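Local coordinates for probable ss-1,3-N-acetylglucosaminyltransferase (Staphylococcus aureus subsp. aureus N315, PDB 6H21), which is a probable glycosyltransferase of family 2 with a GT-A fold that holds uridine-diphosphate-N-acetylglucosamine and manganese, at residues C[85-89]-C[90-94]. Residues are numbered along the deposited sequence; the frame is centred on the assembly and turned at random.
Sequences KNSGN and ASVPR. With UD1 (uridine-diphosphate-N-acetylglucosamine), chain X.
Ser87 and Asn89 bring their side-chain oxygens up to the first residues of helix 91-100, while Asn86, just ahead of them, reads the base of uridine-diphosphate-N-acetylglucosamine. Asn86 swings its amide away from its own backbone nitrogen (chi1 174°), which sends ND2 almost straight at O4 of the uracil, 3.0 Å away; an amide suits the place because its other N-H can serve the carbonyl of Asp59. Ser87 lays its CB against Val92 CB at 3.8 Å and its OG beside Pro93 CD. That small hydroxyl bonds to the carboxylate of Asp59 and accepts from a water that donates to Asn89 OD1 as well and takes the N-H of Val92 (2.9 Å from Val92 N), tying loop to helix start. Gly88 has a positive phi, 96°, where a side chain would strike the preceding carbonyl oxygen; its carbonyl carbon comes within 3.1 Å of O4 of the ligand. Asn89 caps the helix: its OD1 accepts from Ser91 N at 3.0 Å, in the carbonyl plane, and is thus gripped by two donors, the Ser91 N-H and the water. The backbone O of Asn89 rests 3.4 Å from Pro93 CD, and a proline, which has no N-H to offer, is well tolerated in the first turn of a helix. Beyond the cap, the methyl of Ala90 lies over the centre of the Arg94 guanidinium, and the ribose O4B packs against the same small group. Arg94 extends to give NH2 to the sugar O4' at 2.9 Å, held by salt bridges to Asp110 and Asp199. A capped helix start beside strand 22-28 thus lines the nucleotide-sugar pocket of a GT-A glycosyltransferase, from uracil to hexose.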
ATOM      1  N   LYS C  85      24.151   1.251 -45.876  1.00 58.87           N
ATOM      2  CA  LYS C  85      23.303   0.281 -45.174  1.00 58.34           C
ATOM      3  C   LYS C  85      22.221   1.030 -44.387  1.00 56.32           C
ATOM      4  O   LYS C  85      22.420   2.177 -43.993  1.00 55.73           O
ATOM      5  CB  LYS C  85      24.138  -0.573 -44.215  1.00 58.92           C
ATOM      6  N   ASN C  86      21.092   0.357 -44.148  1.00 55.60           N
ATOM      7  CA  ASN C  86      19.978   0.901 -43.378  1.00 54.04           C
ATOM      8  C   ASN C  86      20.351   0.926 -41.891  1.00 52.89           C
ATOM      9  O   ASN C  86      20.682  -0.099 -41.333  1.00 54.46           O
ATOM     10  CB  ASN C  86      18.706   0.081 -43.595  1.00 54.58           C
ATOM     11  CG  ASN C  86      17.563   0.532 -42.712  1.00 53.66           C
ATOM     12  OD1 ASN C  86      17.144  -0.207 -41.827  1.00 54.91           O
ATOM     13  ND2 ASN C  86      17.077   1.747 -42.916  1.00 51.89           N
ATOM     14  N   SER C  87      20.256   2.096 -41.255  1.00 50.60           N
ATOM     15  CA  SER C  87      20.635   2.297 -39.859  1.00 49.48           C
ATOM     16  C   SER C  87      19.499   1.906 -38.905  1.00 48.33           C
ATOM     17  O   SER C  87      19.728   1.743 -37.709  1.00 46.79           O
ATOM     18  CB  SER C  87      21.045   3.724 -39.628  1.00 48.84           C
ATOM     19  OG  SER C  87      19.922   4.587 -39.715  1.00 47.77           O
ATOM     20  N   GLY C  88      18.270   1.807 -39.425  1.00 48.22           N
ATOM     21  CA  GLY C  88      17.126   1.292 -38.660  1.00 47.19           C
ATOM     22  C   GLY C  88      16.265   2.377 -38.018  1.00 45.61           C
ATOM     23  O   GLY C  88      15.245   2.045 -37.440  1.00 45.24           O
ATOM     24  N   ASN C  89      16.686   3.653 -38.078  1.00 44.95           N
ATOM     25  CA  ASN C  89      15.901   4.816 -37.543  1.00 43.67           C
ATOM     26  C   ASN C  89      16.530   6.151 -37.999  1.00 42.74           C
ATOM     27  O   ASN C  89      17.485   6.159 -38.780  1.00 43.15           O
ATOM     28  CB  ASN C  89      15.755   4.741 -36.024  1.00 43.23           C
ATOM     29  CG  ASN C  89      17.085   4.814 -35.312  1.00 43.84           C
ATOM     30  OD1 ASN C  89      17.817   5.791 -35.447  1.00 43.75           O
ATOM     31  ND2 ASN C  89      17.400   3.781 -34.549  1.00 45.03           N
ATOM     32  N   ALA C  90      16.001   7.279 -37.497  1.00 40.95           N
ATOM     33  CA  ALA C  90      16.322   8.619 -38.029  1.00 40.31           C
ATOM     34  C   ALA C  90      17.703   9.133 -37.576  1.00 40.15           C
ATOM     35  O   ALA C  90      18.224  10.079 -38.185  1.00 39.98           O
ATOM     36  CB  ALA C  90      15.243   9.600 -37.652  1.00 39.20           C
ATOM     37  N   SER C  91      18.321   8.510 -36.565  1.00 39.71           N
ATOM     38  CA  SER C  91      19.517   9.093 -35.925  1.00 39.99           C
ATOM     39  C   SER C  91      20.685   9.307 -36.916  1.00 40.60           C
ATOM     40  O   SER C  91      21.156  10.427 -37.064  1.00 40.46           O
ATOM     41  CB  SER C  91      19.915   8.301 -34.701  1.00 39.76           C
ATOM     42  OG  SER C  91      18.925   8.452 -33.689  1.00 39.36           O
ATOM     43  N   VAL C  92      21.166   8.255 -37.592  1.00 41.70           N
ATOM     44  CA  VAL C  92      22.336   8.381 -38.494  1.00 42.64           C
ATOM     45  C   VAL C  92      22.004   9.286 -39.689  1.00 42.56           C
ATOM     46  O   VAL C  92      22.775  10.202 -40.010  1.00 42.68           O
ATOM     47  CB  VAL C  92      22.853   6.997 -38.942  1.00 44.03           C
ATOM     48  CG1 VAL C  92      23.869   7.104 -40.057  1.00 45.42           C
ATOM     49  CG2 VAL C  92      23.442   6.216 -37.771  1.00 44.43           C
ATOM     50  N   PRO C  93      20.884   9.062 -40.417  1.00 42.10           N
ATOM     51  CA  PRO C  93      20.492   9.964 -41.499  1.00 42.10           C
ATOM     52  C   PRO C  93      20.403  11.436 -41.060  1.00 40.74           C
ATOM     53  O   PRO C  93      20.826  12.309 -41.785  1.00 41.25           O
ATOM     54  CB  PRO C  93      19.107   9.474 -41.960  1.00 42.19           C
ATOM     55  CG  PRO C  93      18.954   8.069 -41.389  1.00 42.47           C
ATOM     56  CD  PRO C  93      19.947   7.939 -40.254  1.00 42.33           C
ATOM     57  N   ARG C  94      19.850  11.700 -39.875  1.00 39.72           N
ATOM     58  CA  ARG C  94      19.769  13.068 -39.377  1.00 39.20           C
ATOM     59  C   ARG C  94      21.174  13.606 -39.079  1.00 39.97           C
ATOM     60  O   ARG C  94      21.463  14.776 -39.395  1.00 40.13           O
ATOM     61  CB  ARG C  94      18.852  13.164 -38.151  1.00 38.11           C
ATOM     62  CG  ARG C  94      17.365  13.133 -38.471  1.00 37.32           C
ATOM     63  CD  ARG C  94      16.557  13.100 -37.190  1.00 36.44           C
ATOM     64  NE  ARG C  94      15.109  13.011 -37.334  1.00 35.79           N
ATOM     65  CZ  ARG C  94      14.291  12.663 -36.342  1.00 35.31           C
ATOM     66  NH1 ARG C  94      14.812  12.300 -35.182  1.00 35.03           N
ATOM     67  NH2 ARG C  94      12.971  12.674 -36.507  1.00 34.83           N
TER
HETATM   68  C1' UD1 X 403       7.978   8.995 -34.217  1.00 45.54           C
HETATM   69  C2' UD1 X 403       7.767  10.237 -33.347  1.00 45.67           C
HETATM   70  C3' UD1 X 403       8.433  11.447 -33.999  1.00 44.33           C
HETATM   71  C4' UD1 X 403       9.903  11.135 -34.274  1.00 39.81           C
HETATM   72  C5' UD1 X 403      10.080   9.805 -35.012  1.00 43.80           C
HETATM   73  C6' UD1 X 403      11.555   9.427 -35.177  1.00 43.25           C
HETATM   74  C7' UD1 X 403       5.697  10.292 -32.005  1.00 54.51           C
HETATM   75  C8' UD1 X 403       4.232  10.639 -32.011  1.00 53.03           C
HETATM   76  N2' UD1 X 403       6.345  10.490 -33.155  1.00 48.62           N
HETATM   77  O1' UD1 X 403       7.375   9.253 -35.490  1.00 41.17           O
HETATM   78  O3' UD1 X 403       8.311  12.595 -33.145  1.00 41.42           O
HETATM   79  O4' UD1 X 403      10.453  12.190 -35.065  1.00 37.83           O
HETATM   80  O5' UD1 X 403       9.376   8.733 -34.351  1.00 39.30           O
HETATM   81  O6' UD1 X 403      12.259   9.441 -33.938  1.00 49.02           O
HETATM   82  O7' UD1 X 403       6.254   9.865 -31.008  1.00 52.28           O
HETATM   83  N1  UD1 X 403      13.462   6.481 -40.875  1.00 43.21           N
HETATM   84  C2  UD1 X 403      14.822   6.269 -41.167  1.00 36.81           C
HETATM   85  N3  UD1 X 403      15.348   5.049 -41.162  1.00 46.02           N
HETATM   86  C4  UD1 X 403      14.600   3.987 -40.887  1.00 43.77           C
HETATM   87  C5  UD1 X 403      13.246   4.150 -40.591  1.00 43.07           C
HETATM   88  C6  UD1 X 403      12.679   5.426 -40.580  1.00 39.57           C
HETATM   89  O2  UD1 X 403      15.573   7.218 -41.428  1.00 37.96           O
HETATM   90  O4  UD1 X 403      15.151   2.864 -40.914  1.00 40.89           O
HETATM   91  C1B UD1 X 403      12.979   7.862 -40.889  1.00 36.80           C
HETATM   92  C2B UD1 X 403      11.643   8.049 -41.586  1.00 37.68           C
HETATM   93  O2' UD1 X 403      11.803   8.074 -43.000  1.00 37.46           O
HETATM   94  C3B UD1 X 403      11.180   9.371 -40.996  1.00 38.10           C
HETATM   95  C4B UD1 X 403      11.782   9.372 -39.592  1.00 39.43           C
HETATM   96  O4B UD1 X 403      12.793   8.352 -39.562  1.00 38.10           O
HETATM   97  O3B UD1 X 403      11.703  10.473 -41.749  1.00 35.30           O
HETATM   98  C5B UD1 X 403      10.759   9.061 -38.514  1.00 41.26           C
HETATM   99  O5B UD1 X 403       9.981   7.948 -38.935  1.00 40.23           O
HETATM  100  PA  UD1 X 403       8.385   7.941 -38.836  1.00 37.58           P
HETATM  101  O1A UD1 X 403       7.956   6.622 -39.394  1.00 41.65           O
HETATM  102  O2A UD1 X 403       7.764   9.249 -39.320  1.00 34.83           O
HETATM  103  O3A UD1 X 403       8.230   7.873 -37.260  1.00 38.44           O
HETATM  104  PB  UD1 X 403       6.858   8.126 -36.487  1.00 37.33           P
HETATM  105  O1B UD1 X 403       6.531   6.878 -35.726  1.00 40.70           O
HETATM  106  O2B UD1 X 403       5.785   8.738 -37.376  1.00 35.20           O
HETATM  107  O   HOH W   1      19.871   5.677 -37.217  1.00 46.22           O